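Local coordinates for protein hydrolase, haloacid dehalogenase-like family (Chlorobaculum tepidum, PDB 2HCF) that is assigned to the haloacid dehalogenase-like hydrolases, binds magnesium, and is probably a hydrolase whose own substrate is not established, at residues L6-I11 against H154-R159; E100-L105 against V111-L116; E158-R161 against N167-P170; I173-D178 against I183-E188; S193-T198 against E204-H209. All blocks are in the same frame, centred on the assembly; numbering follows the deposited sequence. Where two conformers were deposited one is given.

Overall arrangement
Four of the contacts set a helix against a strand of one parallel sheet of Rossmann-like topology; interaction 3 ties helix 152-164 to the loop after it. Interactions 1 and 4 centre about 9 Å apart on the neighbouring strands 5-9 and 173-177, joined by a probable hydrogen bond, I176 N to L8 O at 2.8 Å; the chain beyond each strand end supplies an aspartate, D10 or D178, to the same magnesium ion. Interaction 5 continues across the sheet, V196 N probably hydrogen-bonded to G177 O at 2.9 Å. Interaction 3 shares its helix with interaction 1, and its Y168 packs on I173 of interaction 4. Interaction 2 lies on the other sheet face, its L113 against F9.

Interaction 1 (L6-I11 against H154-R159); sequences LVLFDI and HIALER. With MG (magnesium ion), chain B.
L8 extends its CD1 methyl onto the CB of A156 at 3.9 Å, so that a strand of the parallel sheet rests on helix 152-164. This is the sheet-helix layering of the Rossmann-like fold of the haloacid dehalogenase (HAD) superfamily, and strand 5-9 is the one that leads into the metal site. With CG anti to the carbonyl carbon (chi1 -59°), L8 reaches out from the sheet toward the helix. One step along the same face, L6 CD2 meets L157 CD1 at 4.3 Å, methyl to methyl; the CB of L157 does not aim squarely at the strand, but the end of its chain swings in. V7 and F9, alternating with these leucines, belong to the other face. The contact is thus thin, two apolar pairs with no polar bond between the segments, and L8 also lies against I175 of the next strand. Past the strand end the chain delivers D10, first residue of a sequence matching the HAD signature DxDx(T/V). The magnesium ion has six ligands: D10, the main-chain O of D12, D178 and three waters. R149 forms a salt bridge to the D10 carboxylate, whose two oxygens divide the work: OD2 binds magnesium at 2.0 Å, while OD1 accepts a hydrogen bond from metal-bound water 1 at 3.0 Å.

Interaction 2 (E100-L105 against V111-L116); sequences ELLDAL and VLLGLL
L105 and L113 both hold CG anti to their own carbonyl carbon (chi1 -70° and -78°), which sends the two isobutyl groups into the gap between helix and strand, where they cross at about a right angle. L105 CD1 meets L113 CD2 at 3.9 Å, and the same methyl of L113 lies 4.1 Å from L105 CB, so one branch of L113 spans the root and the end of its partner. The other branch, CD1, approaches both L105 CB (4.2 Å) and the CD2 methyl of L102 (4.4 Å), the latter a looser touch. Near the end of the helix the spacing shrinks. V111 sets its isopropyl group against the carbonyl end of L105, with CB only 3.5 Å from L105 O and CG1 4.3 Å from L105 CB; this is van der Waals contact with an oxygen, not a hydrogen bond. The short axes run 9.9 Å apart at 137°, roughly midway between perpendicular and antiparallel, the chain reversing through a short loop between helix and strand. F9 of the adjacent strand packs on L102 and L105, and L225 and L229 of helix 221-229 reach L105 and V111. The whole is a helix packed on one face of the parallel sheet and followed by a strand of that sheet, a building block of the Rossmann-like core of HAD proteins.

Interaction 3 (E158-R161 against N167-P170); sequences ERAR and NYSP
The amide oxygen OD1 of N167 hangs over one face of the R161 guanidinium, 2.7 Å from NH1 and 3.2 Å from CZ. Because the N-H groups lie in the guanidinium plane and the oxygen stands above it, the angle is poor and the short approach is not a hydrogen bond; any attraction would be that of a partly negative oxygen for the charged group as a whole. Both side chains leave with CG anti to the backbone N (chi1 -176° in R161, -174° in N167) and run side by side in the same direction. The amide plane is turned 86° from that of the guanidinium, so the two groups do not stack. Both residues are at the surface and touch crystal neighbours, which may influence this pairing. Deeper in, A160 presents its CB to CE2 of Y168 at 4.0 Å, approaching the ring obliquely. The same ring packs on L6 and L112, which A160 also touches, so tyrosine and alanine together lie against the beginning of the central strands. Y168 OH makes a weak hydrogen bond to T164 OG1, and that hydroxyl is also hydrogen-bonded to A160 O. Helix 152-164 and the loop after it are thereby folded together, in the connection that brings the chain back to strand 173-177 of the Rossmann-like HAD core.

Interaction 4 (I173-D178 against I183-E188); sequences IVIIGD and IRCARE. With MG (magnesium ion), chain B.
Strand 173-177 and helix 180-187 open a beta-alpha-beta unit of the Rossmann-like HAD fold, completed by strand 192-196, and the two meet where I175 rests on A186. The isoleucine straddles the small residue: its CB is 4.0 Å from A186 CB, while CD1 reaches past to A186 CA at 3.8 Å. The CA atoms of I175 and A186 come to 6.0 Å, with only the alanine methyl between the two backbones on the helix side. I175 CG2, anti to the backbone N, is 4.1 Å from A186 CB and 4.4 Å from C185 SG, the latter a loose apolar touch at the flank. A186 also packs on S193 of the strand that follows; I175, C185 and A186 are all buried. V174 and I176 turn to the opposite face of the sheet. Beyond G177 the chain presents D178, whose CG takes the crowded position between backbone N and carbonyl carbon (chi1 70°). Its carboxylate serves the magnesium twice: OD1 binds the ion directly at 2.1 Å, and OD2 accepts a hydrogen bond of 2.7 Å from water 2, itself a ligand of the metal.

Interaction 5 (S193-T198 against E204-H209); sequences SIAVAT and EELARH
L206 enters the contact with essentially one methyl: its CD1 lies 4.0 Å from A197 CA, 4.1 Å from A197 CB and 4.3 Å from A195 CB. The carbonyl O of V196, between the two alanines, is another 4.0 Å neighbour of that methyl. The leucine thus lays a single methyl against backbone and two small side chains, and no hydrogen bond joins the segments. L206 CG stands anti to the carbonyl carbon (chi1 -70°), carrying the branched end out from the helix toward the strand. The receiving surface is shaped by an inverse gamma turn centred on A197, in which T198 N gives a weak hydrogen bond of 3.0 Å to V196 O; this bends the chain just past the strand and leaves the A197 methyl facing L206. On the helix side, H209 N bonds to L206 O at 3.2 Å. The next shell fixes both pieces: T198 OG1 is hydrogen-bonded to G13 O, S193 OG accepts from G212 N, and E205 OE1 accepts from T202 N. V196 points its side chain away from L206 and comes about 5 Å from the side chain of the magnesium ligand D178, near the metal site at the strand ends. Strand 192-196, helix 203-207 and strand 213-215 form a beta-alpha-beta unit, with L206 also touching L214 of the last strand. Helix 180-187 adjoins the unit, I183 packing on A195 and R187 NH2 hydrogen-bonding to H209 O.

Interaction 1 (L6-I11 against H154-R159)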
# COMPACT_ATOMS: atom_id res chain seq x y z
N LEU A 6 -0.57 1.14 16.77
CA LEU A 6 -0.97 0.52 15.52
C LEU A 6 -0.18 1.21 14.40
O LEU A 6 -0.30 2.43 14.21
CB LEU A 6 -2.48 0.67 15.29
CG LEU A 6 -3.01 0.20 13.92
CD1 LEU A 6 -2.68 -1.25 13.71
CD2 LEU A 6 -4.49 0.39 13.72
N VAL A 7 0.62 0.43 13.69
CA VAL A 7 1.44 0.97 12.63
C VAL A 7 1.10 0.31 11.28
O VAL A 7 1.32 -0.88 11.08
CB VAL A 7 2.94 0.76 12.95
CG1 VAL A 7 3.78 1.54 11.96
CG2 VAL A 7 3.25 1.21 14.37
N LEU A 8 0.65 1.14 10.35
CA LEU A 8 0.15 0.70 9.05
C LEU A 8 1.06 1.22 7.94
O LEU A 8 1.30 2.41 7.82
CB LEU A 8 -1.30 1.17 8.87
CG LEU A 8 -2.32 0.70 9.91
CD1 LEU A 8 -3.63 1.42 9.69
CD2 LEU A 8 -2.52 -0.81 9.87
N PHE A 9 1.54 0.30 7.12
CA PHE A 9 2.51 0.56 6.05
C PHE A 9 1.89 0.33 4.69
O PHE A 9 1.24 -0.73 4.43
CB PHE A 9 3.67 -0.43 6.14
CG PHE A 9 4.76 -0.06 7.14
CD1 PHE A 9 5.82 0.75 6.75
CD2 PHE A 9 4.77 -0.60 8.43
CE1 PHE A 9 6.84 1.06 7.64
CE2 PHE A 9 5.77 -0.28 9.32
CZ PHE A 9 6.81 0.55 8.92
N ASP A 10 2.09 1.31 3.82
CA ASP A 10 2.00 1.17 2.36
C ASP A 10 3.13 0.27 1.83
O ASP A 10 4.13 0.13 2.49
CB ASP A 10 2.13 2.57 1.77
CG ASP A 10 2.05 2.57 0.26
OD1 ASP A 10 0.98 2.16 -0.23
OD2 ASP A 10 3.03 3.02 -0.40
N ILE A 11 2.95 -0.36 0.67
CA ILE A 11 3.96 -1.22 0.05
C ILE A 11 4.83 -0.45 -0.98
O ILE A 11 6.01 -0.12 -0.70
CB ILE A 11 3.31 -2.47 -0.56
CG1 ILE A 11 2.50 -3.21 0.52
CG2 ILE A 11 4.36 -3.37 -1.21
CD1 ILE A 11 1.87 -4.50 0.05
N HIS A 154 -10.43 3.11 8.18
CA HIS A 154 -11.53 2.66 9.01
C HIS A 154 -11.58 1.16 9.09
O HIS A 154 -11.64 0.60 10.16
CB HIS A 154 -12.84 3.19 8.47
CG HIS A 154 -12.90 4.67 8.38
ND1 HIS A 154 -12.99 5.48 9.49
CD2 HIS A 154 -12.90 5.49 7.30
CE1 HIS A 154 -13.05 6.74 9.10
NE2 HIS A 154 -13.01 6.78 7.78
N ILE A 155 -11.48 0.52 7.93
CA ILE A 155 -11.48 -0.93 7.82
C ILE A 155 -10.31 -1.56 8.59
O ILE A 155 -10.51 -2.50 9.35
CB ILE A 155 -11.44 -1.36 6.33
CG1 ILE A 155 -12.77 -1.02 5.65
CG2 ILE A 155 -11.04 -2.87 6.16
CD1 ILE A 155 -12.77 -1.25 4.15
N ALA A 156 -9.10 -1.04 8.38
CA ALA A 156 -7.94 -1.49 9.14
C ALA A 156 -8.10 -1.25 10.63
O ALA A 156 -7.75 -2.11 11.40
CB ALA A 156 -6.68 -0.83 8.64
N LEU A 157 -8.62 -0.10 11.05
CA LEU A 157 -8.82 0.14 12.49
C LEU A 157 -9.78 -0.90 13.13
O LEU A 157 -9.49 -1.48 14.18
CB LEU A 157 -9.32 1.57 12.72
CG LEU A 157 -9.56 1.93 14.18
CD1 LEU A 157 -8.31 1.73 15.03
CD2 LEU A 157 -10.04 3.35 14.25
N GLU A 158 -10.89 -1.16 12.46
CA GLU A 158 -11.86 -2.16 12.93
C GLU A 158 -11.24 -3.54 13.05
O GLU A 158 -11.45 -4.24 14.05
CB GLU A 158 -13.05 -2.21 12.01
CG GLU A 158 -14.23 -2.95 12.55
CD GLU A 158 -15.45 -2.76 11.69
OE1 GLU A 158 -15.40 -3.18 10.51
OE2 GLU A 158 -16.44 -2.13 12.16
N ARG A 159 -10.48 -3.93 12.03
CA ARG A 159 -9.80 -5.23 12.05
C ARG A 159 -8.78 -5.33 13.17
O ARG A 159 -8.65 -6.37 13.80
CB ARG A 159 -9.14 -5.52 10.68
CG ARG A 159 -10.16 -5.80 9.60
CD ARG A 159 -9.53 -6.05 8.21
NE ARG A 159 -10.60 -6.24 7.24
CZ ARG A 159 -10.48 -6.12 5.92
NH1 ARG A 159 -9.30 -5.86 5.36
NH2 ARG A 159 -11.57 -6.26 5.17
MG MG B . 3.05 3.93 -2.22
O HOH W 1 1.71 2.58 -3.15
O HOH W 2 3.56 4.80 -4.23
O HOH W 3 1.31 4.92 -1.70

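Interaction 2 (E100-L105 against V111-L116)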
# COMPACT_ATOMS: atom_id res chain seq x y z
N GLU A 100 15.45 -3.87 8.57
CA GLU A 100 15.90 -3.43 9.89
C GLU A 100 14.76 -2.78 10.68
O GLU A 100 14.59 -3.05 11.86
CB GLU A 100 17.06 -2.44 9.75
CG GLU A 100 18.34 -3.01 9.11
CD GLU A 100 18.30 -3.11 7.57
OE1 GLU A 100 17.31 -2.68 6.91
OE2 GLU A 100 19.28 -3.66 7.02
N LEU A 101 13.96 -1.98 10.00
CA LEU A 101 12.88 -1.25 10.65
C LEU A 101 11.76 -2.21 11.06
O LEU A 101 11.19 -2.11 12.15
CB LEU A 101 12.32 -0.18 9.70
CG LEU A 101 11.13 0.65 10.21
CD1 LEU A 101 11.46 1.35 11.52
CD2 LEU A 101 10.65 1.65 9.16
N LEU A 102 11.42 -3.13 10.17
CA LEU A 102 10.36 -4.09 10.43
C LEU A 102 10.77 -5.05 11.55
O LEU A 102 9.95 -5.36 12.40
CB LEU A 102 10.00 -4.83 9.15
CG LEU A 102 9.28 -4.00 8.06
CD1 LEU A 102 8.93 -4.82 6.86
CD2 LEU A 102 8.04 -3.33 8.58
N ASP A 103 12.03 -5.48 11.59
CA ASP A 103 12.52 -6.25 12.73
C ASP A 103 12.38 -5.51 14.06
O ASP A 103 12.01 -6.12 15.06
CB ASP A 103 14.00 -6.56 12.57
CG ASP A 103 14.26 -7.66 11.61
OD1 ASP A 103 13.29 -8.35 11.24
OD2 ASP A 103 15.45 -7.85 11.24
N ALA A 104 12.76 -4.23 14.06
CA ALA A 104 12.70 -3.39 15.26
C ALA A 104 11.28 -3.24 15.77
O ALA A 104 11.05 -3.23 16.98
CB ALA A 104 13.31 -2.02 14.97
N LEU A 105 10.31 -3.10 14.86
CA LEU A 105 8.91 -2.95 15.23
C LEU A 105 8.25 -4.24 15.66
O LEU A 105 7.48 -4.26 16.63
CB LEU A 105 8.13 -2.35 14.05
CG LEU A 105 8.46 -0.89 13.78
CD1 LEU A 105 7.97 -0.51 12.41
CD2 LEU A 105 7.87 0.04 14.86
N VAL A 111 3.47 -3.12 19.83
CA VAL A 111 3.26 -2.70 18.45
C VAL A 111 2.45 -3.75 17.69
O VAL A 111 2.77 -4.94 17.74
CB VAL A 111 4.60 -2.49 17.71
CG1 VAL A 111 4.37 -2.15 16.20
CG2 VAL A 111 5.39 -1.40 18.36
N LEU A 112 1.41 -3.31 16.98
CA LEU A 112 0.75 -4.19 16.00
C LEU A 112 1.06 -3.69 14.59
O LEU A 112 0.76 -2.55 14.26
CB LEU A 112 -0.75 -4.22 16.20
CG LEU A 112 -1.51 -4.99 15.12
CD1 LEU A 112 -1.11 -6.46 15.07
CD2 LEU A 112 -2.99 -4.84 15.35
N LEU A 113 1.65 -4.53 13.75
CA LEU A 113 1.94 -4.10 12.37
C LEU A 113 0.83 -4.55 11.43
O LEU A 113 0.34 -5.67 11.55
CB LEU A 113 3.25 -4.66 11.86
CG LEU A 113 4.57 -4.02 12.30
CD1 LEU A 113 5.67 -4.98 11.90
CD2 LEU A 113 4.77 -2.69 11.65
N GLY A 114 0.43 -3.66 10.52
CA GLY A 114 -0.48 -4.02 9.44
C GLY A 114 -0.17 -3.29 8.12
O GLY A 114 0.63 -2.35 8.07
N LEU A 115 -0.82 -3.74 7.05
CA LEU A 115 -0.65 -3.17 5.74
C LEU A 115 -1.85 -2.31 5.46
O LEU A 115 -2.95 -2.69 5.84
CB LEU A 115 -0.60 -4.25 4.70
CG LEU A 115 0.65 -5.14 4.84
CD1 LEU A 115 0.47 -6.35 4.04
CD2 LEU A 115 1.91 -4.38 4.35
N LEU A 116 -1.64 -1.18 4.80
CA LEU A 116 -2.70 -0.37 4.25
C LEU A 116 -2.21 0.04 2.87
O LEU A 116 -1.30 0.90 2.77
CB LEU A 116 -2.97 0.88 5.10
CG LEU A 116 -4.31 1.55 4.84
CD1 LEU A 116 -4.72 2.43 5.99
CD2 LEU A 116 -4.30 2.38 3.56

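Interaction 3 (E158-R161 against N167-P170)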
# COMPACT_ATOMS: atom_id res chain seq x y z
N GLU A 158 -10.89 -1.16 12.46
CA GLU A 158 -11.86 -2.16 12.93
C GLU A 158 -11.24 -3.54 13.05
O GLU A 158 -11.45 -4.24 14.05
CB GLU A 158 -13.05 -2.21 12.01
CG GLU A 158 -14.23 -2.95 12.55
CD GLU A 158 -15.45 -2.76 11.69
OE1 GLU A 158 -15.40 -3.18 10.51
OE2 GLU A 158 -16.44 -2.13 12.16
N ARG A 159 -10.48 -3.93 12.03
CA ARG A 159 -9.80 -5.23 12.05
C ARG A 159 -8.78 -5.33 13.17
O ARG A 159 -8.65 -6.37 13.80
CB ARG A 159 -9.14 -5.52 10.68
CG ARG A 159 -10.16 -5.80 9.60
CD ARG A 159 -9.53 -6.05 8.21
NE ARG A 159 -10.60 -6.24 7.24
CZ ARG A 159 -10.48 -6.12 5.92
NH1 ARG A 159 -9.30 -5.86 5.36
NH2 ARG A 159 -11.57 -6.26 5.17
N ALA A 160 -8.02 -4.26 13.39
CA ALA A 160 -6.99 -4.28 14.44
C ALA A 160 -7.66 -4.43 15.82
O ALA A 160 -7.23 -5.22 16.66
CB ALA A 160 -6.17 -2.99 14.36
N ARG A 161 -8.71 -3.66 16.05
CA ARG A 161 -9.47 -3.68 17.31
C ARG A 161 -10.07 -5.08 17.60
O ARG A 161 -10.04 -5.55 18.74
CB ARG A 161 -10.52 -2.58 17.23
CG ARG A 161 -11.34 -2.37 18.44
CD ARG A 161 -12.27 -1.15 18.29
NE ARG A 161 -13.34 -1.19 19.28
CZ ARG A 161 -14.11 -0.16 19.63
NH1 ARG A 161 -13.97 1.02 19.05
NH2 ARG A 161 -15.04 -0.33 20.58
N ASN A 167 -8.47 -0.34 21.81
CA ASN A 167 -9.21 0.77 21.23
C ASN A 167 -8.22 1.88 20.94
O ASN A 167 -8.07 2.80 21.74
CB ASN A 167 -10.31 1.24 22.20
CG ASN A 167 -11.23 2.29 21.59
OD1 ASN A 167 -12.01 2.01 20.66
ND2 ASN A 167 -11.15 3.52 22.12
N TYR A 168 -7.51 1.78 19.81
CA TYR A 168 -6.43 2.73 19.50
C TYR A 168 -7.00 4.12 19.38
O TYR A 168 -7.97 4.32 18.66
CB TYR A 168 -5.73 2.36 18.19
CG TYR A 168 -5.06 1.02 18.27
CD1 TYR A 168 -3.81 0.88 18.84
CD2 TYR A 168 -5.70 -0.12 17.80
CE1 TYR A 168 -3.21 -0.37 18.94
CE2 TYR A 168 -5.11 -1.36 17.89
CZ TYR A 168 -3.87 -1.48 18.46
OH TYR A 168 -3.29 -2.74 18.53
N SER A 169 -6.41 5.08 20.09
CA SER A 169 -6.77 6.48 19.93
C SER A 169 -5.97 7.06 18.76
O SER A 169 -4.96 6.47 18.35
CB SER A 169 -6.48 7.26 21.22
OG SER A 169 -5.11 7.62 21.30
N PRO A 170 -6.38 8.23 18.24
CA PRO A 170 -5.70 8.82 17.09
C PRO A 170 -4.17 8.91 17.22
O PRO A 170 -3.45 8.56 16.28
CB PRO A 170 -6.33 10.21 16.99
CG PRO A 170 -7.69 10.03 17.56
CD PRO A 170 -7.48 9.09 18.71

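Interaction 4 (I173-D178 against I183-E188)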
# COMPACT_ATOMS: atom_id res chain seq x y z
N ILE A 173 -2.22 5.70 16.40
CA ILE A 173 -2.31 5.14 15.06
C ILE A 173 -1.33 5.87 14.14
O ILE A 173 -1.35 7.09 14.05
CB ILE A 173 -3.72 5.26 14.47
CG1 ILE A 173 -4.77 4.65 15.43
CG2 ILE A 173 -3.76 4.57 13.06
CD1 ILE A 173 -6.21 5.11 15.13
N VAL A 174 -0.49 5.10 13.47
CA VAL A 174 0.55 5.64 12.59
C VAL A 174 0.38 5.04 11.19
O VAL A 174 0.36 3.81 11.01
CB VAL A 174 1.97 5.34 13.15
CG1 VAL A 174 3.04 5.88 12.23
CG2 VAL A 174 2.12 5.92 14.53
N ILE A 175 0.23 5.93 10.21
CA ILE A 175 0.06 5.53 8.84
C ILE A 175 1.22 6.02 8.00
O ILE A 175 1.49 7.21 7.94
CB ILE A 175 -1.27 6.02 8.32
CG1 ILE A 175 -2.37 5.11 8.87
CG2 ILE A 175 -1.33 5.99 6.81
CD1 ILE A 175 -3.75 5.70 8.85
N ILE A 176 1.90 5.07 7.36
CA ILE A 176 3.16 5.35 6.67
C ILE A 176 3.06 5.10 5.16
O ILE A 176 2.66 4.00 4.72
CB ILE A 176 4.31 4.50 7.27
CG1 ILE A 176 4.46 4.80 8.76
CG2 ILE A 176 5.62 4.73 6.52
CD1 ILE A 176 5.19 3.72 9.56
N GLY A 177 3.49 6.10 4.38
CA GLY A 177 3.58 5.99 2.93
C GLY A 177 4.35 7.10 2.22
O GLY A 177 4.90 7.98 2.86
N ASP A 178 4.32 7.07 0.89
CA ASP A 178 5.18 7.88 0.02
C ASP A 178 4.48 8.90 -0.88
O ASP A 178 5.16 9.54 -1.68
CB ASP A 178 6.04 6.96 -0.85
CG ASP A 178 5.20 6.21 -1.91
OD1 ASP A 178 4.29 5.47 -1.49
OD2 ASP A 178 5.49 6.37 -3.15
N ILE A 183 -0.86 10.35 2.99
CA ILE A 183 -1.00 11.38 3.98
C ILE A 183 -2.49 11.69 4.18
O ILE A 183 -2.96 11.94 5.31
CB ILE A 183 -0.25 12.68 3.54
CG1 ILE A 183 1.26 12.42 3.50
CG2 ILE A 183 -0.52 13.79 4.54
CD1 ILE A 183 2.05 13.45 2.74
N ARG A 184 -3.23 11.70 3.08
CA ARG A 184 -4.62 12.14 3.10
C ARG A 184 -5.48 11.09 3.78
O ARG A 184 -6.37 11.39 4.54
CB ARG A 184 -5.12 12.37 1.67
CG ARG A 184 -6.65 12.46 1.56
CD ARG A 184 -7.12 13.01 0.23
NE ARG A 184 -6.17 13.98 -0.29
CZ ARG A 184 -5.40 13.80 -1.36
NH1 ARG A 184 -5.49 12.70 -2.13
NH2 ARG A 184 -4.55 14.75 -1.68
N CYS A 185 -5.19 9.82 3.52
CA CYS A 185 -6.07 8.79 4.12
C CYS A 185 -5.92 8.72 5.66
O CYS A 185 -6.86 8.37 6.37
CB CYS A 185 -5.93 7.44 3.43
SG CYS A 185 -4.57 6.49 3.95
N ALA A 186 -4.76 9.14 6.17
CA ALA A 186 -4.52 9.20 7.61
C ALA A 186 -5.44 10.20 8.31
O ALA A 186 -5.80 10.02 9.48
CB ALA A 186 -3.08 9.55 7.89
N ARG A 187 -5.83 11.25 7.61
CA ARG A 187 -6.69 12.27 8.19
C ARG A 187 -8.06 11.69 8.56
O ARG A 187 -8.74 12.22 9.45
CB ARG A 187 -6.89 13.44 7.21
CG ARG A 187 -5.59 14.11 6.70
CD ARG A 187 -5.90 15.28 5.75
NE ARG A 187 -4.69 15.74 5.04
CZ ARG A 187 -4.65 16.17 3.77
NH1 ARG A 187 -5.75 16.26 3.01
NH2 ARG A 187 -3.49 16.55 3.27
N GLU A 188 -8.46 10.60 7.91
CA GLU A 188 -9.72 9.90 8.22
C GLU A 188 -9.84 9.53 9.70
O GLU A 188 -10.94 9.57 10.24
CB GLU A 188 -9.85 8.64 7.38
CG GLU A 188 -10.07 8.95 5.92
CD GLU A 188 -11.42 9.61 5.68
OE1 GLU A 188 -12.44 9.12 6.21
OE2 GLU A 188 -11.47 10.62 4.95
MG MG B . 3.05 3.93 -2.22
O HOH W 2 3.56 4.80 -4.23
O HOH W 1 1.71 2.58 -3.15
O HOH W 3 1.31 4.92 -1.70

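Interaction 5 (S193-T198 against E204-H209)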
# COMPACT_ATOMS: atom_id res chain seq x y z
N SER A 193 0.51 10.70 10.47
CA SER A 193 1.05 10.34 9.18
C SER A 193 2.54 10.53 9.20
O SER A 193 3.04 11.54 9.69
CB SER A 193 0.41 11.13 8.04
OG SER A 193 0.56 12.50 8.25
N ILE A 194 3.27 9.51 8.72
CA ILE A 194 4.69 9.64 8.46
C ILE A 194 4.87 9.41 6.96
O ILE A 194 4.57 8.33 6.46
CB ILE A 194 5.55 8.63 9.26
CG1 ILE A 194 5.48 8.88 10.77
CG2 ILE A 194 7.01 8.64 8.78
CD1 ILE A 194 5.98 7.64 11.57
N ALA A 195 5.35 10.42 6.25
CA ALA A 195 5.59 10.32 4.81
C ALA A 195 7.07 10.09 4.62
O ALA A 195 7.89 10.63 5.38
CB ALA A 195 5.17 11.58 4.14
N VAL A 196 7.40 9.28 3.60
CA VAL A 196 8.78 9.00 3.25
C VAL A 196 8.95 9.26 1.75
O VAL A 196 8.15 8.81 0.93
CB VAL A 196 9.16 7.55 3.69
CG1 VAL A 196 8.27 6.54 3.04
CG2 VAL A 196 10.62 7.28 3.43
N ALA A 197 9.98 10.04 1.39
CA ALA A 197 10.13 10.56 0.02
C ALA A 197 10.96 9.61 -0.83
O ALA A 197 11.86 10.03 -1.57
CB ALA A 197 10.72 11.97 0.04
N THR A 198 10.63 8.32 -0.73
CA THR A 198 11.31 7.26 -1.48
C THR A 198 10.49 6.79 -2.70
O THR A 198 10.84 5.81 -3.35
CB THR A 198 11.63 6.05 -0.58
OG1 THR A 198 10.50 5.71 0.22
CG2 THR A 198 12.78 6.37 0.32
N GLU A 204 9.85 18.28 -0.79
CA GLU A 204 9.19 19.56 -1.08
C GLU A 204 7.77 19.35 -1.55
O GLU A 204 6.89 20.07 -1.14
CB GLU A 204 9.94 20.38 -2.13
CG GLU A 204 11.07 21.18 -1.54
CD GLU A 204 11.63 22.24 -2.48
OE1 GLU A 204 11.01 22.48 -3.57
OE2 GLU A 204 12.70 22.80 -2.12
N GLU A 205 7.57 18.36 -2.40
CA GLU A 205 6.22 18.06 -2.88
C GLU A 205 5.32 17.54 -1.74
O GLU A 205 4.21 18.03 -1.54
CB GLU A 205 6.29 17.01 -4.01
CG GLU A 205 6.72 17.63 -5.32
CD GLU A 205 6.97 16.61 -6.41
OE1 GLU A 205 7.60 15.55 -6.19
OE2 GLU A 205 6.53 16.91 -7.54
N LEU A 206 5.82 16.57 -0.99
CA LEU A 206 5.06 15.95 0.10
C LEU A 206 4.73 16.89 1.24
O LEU A 206 3.71 16.73 1.90
CB LEU A 206 5.79 14.72 0.62
CG LEU A 206 5.76 13.57 -0.37
CD1 LEU A 206 6.65 12.49 0.17
CD2 LEU A 206 4.35 13.03 -0.64
N ALA A 207 5.56 17.91 1.45
CA ALA A 207 5.42 18.79 2.57
C ALA A 207 4.16 19.69 2.45
O ALA A 207 3.61 20.15 3.46
CB ALA A 207 6.69 19.64 2.70
N ARG A 208 3.71 19.92 1.23
CA ARG A 208 2.51 20.72 0.99
C ARG A 208 1.22 20.05 1.47
O ARG A 208 0.18 20.71 1.56
CB ARG A 208 2.39 21.05 -0.50
CG ARG A 208 3.59 21.78 -1.06
CD ARG A 208 3.44 22.10 -2.53
NE ARG A 208 4.75 22.46 -3.10
CZ ARG A 208 5.25 22.02 -4.25
NH1 ARG A 208 4.56 21.21 -5.06
NH2 ARG A 208 6.47 22.41 -4.61
N HIS A 209 1.29 18.75 1.76
CA HIS A 209 0.15 17.99 2.24
C HIS A 209 0.15 17.82 3.74
O HIS A 209 -0.74 17.19 4.29
CB HIS A 209 0.15 16.63 1.55
CG HIS A 209 0.23 16.75 0.07
ND1 HIS A 209 -0.72 17.42 -0.67
CD2 HIS A 209 1.19 16.37 -0.81
CE1 HIS A 209 -0.38 17.41 -1.94
NE2 HIS A 209 0.78 16.80 -2.06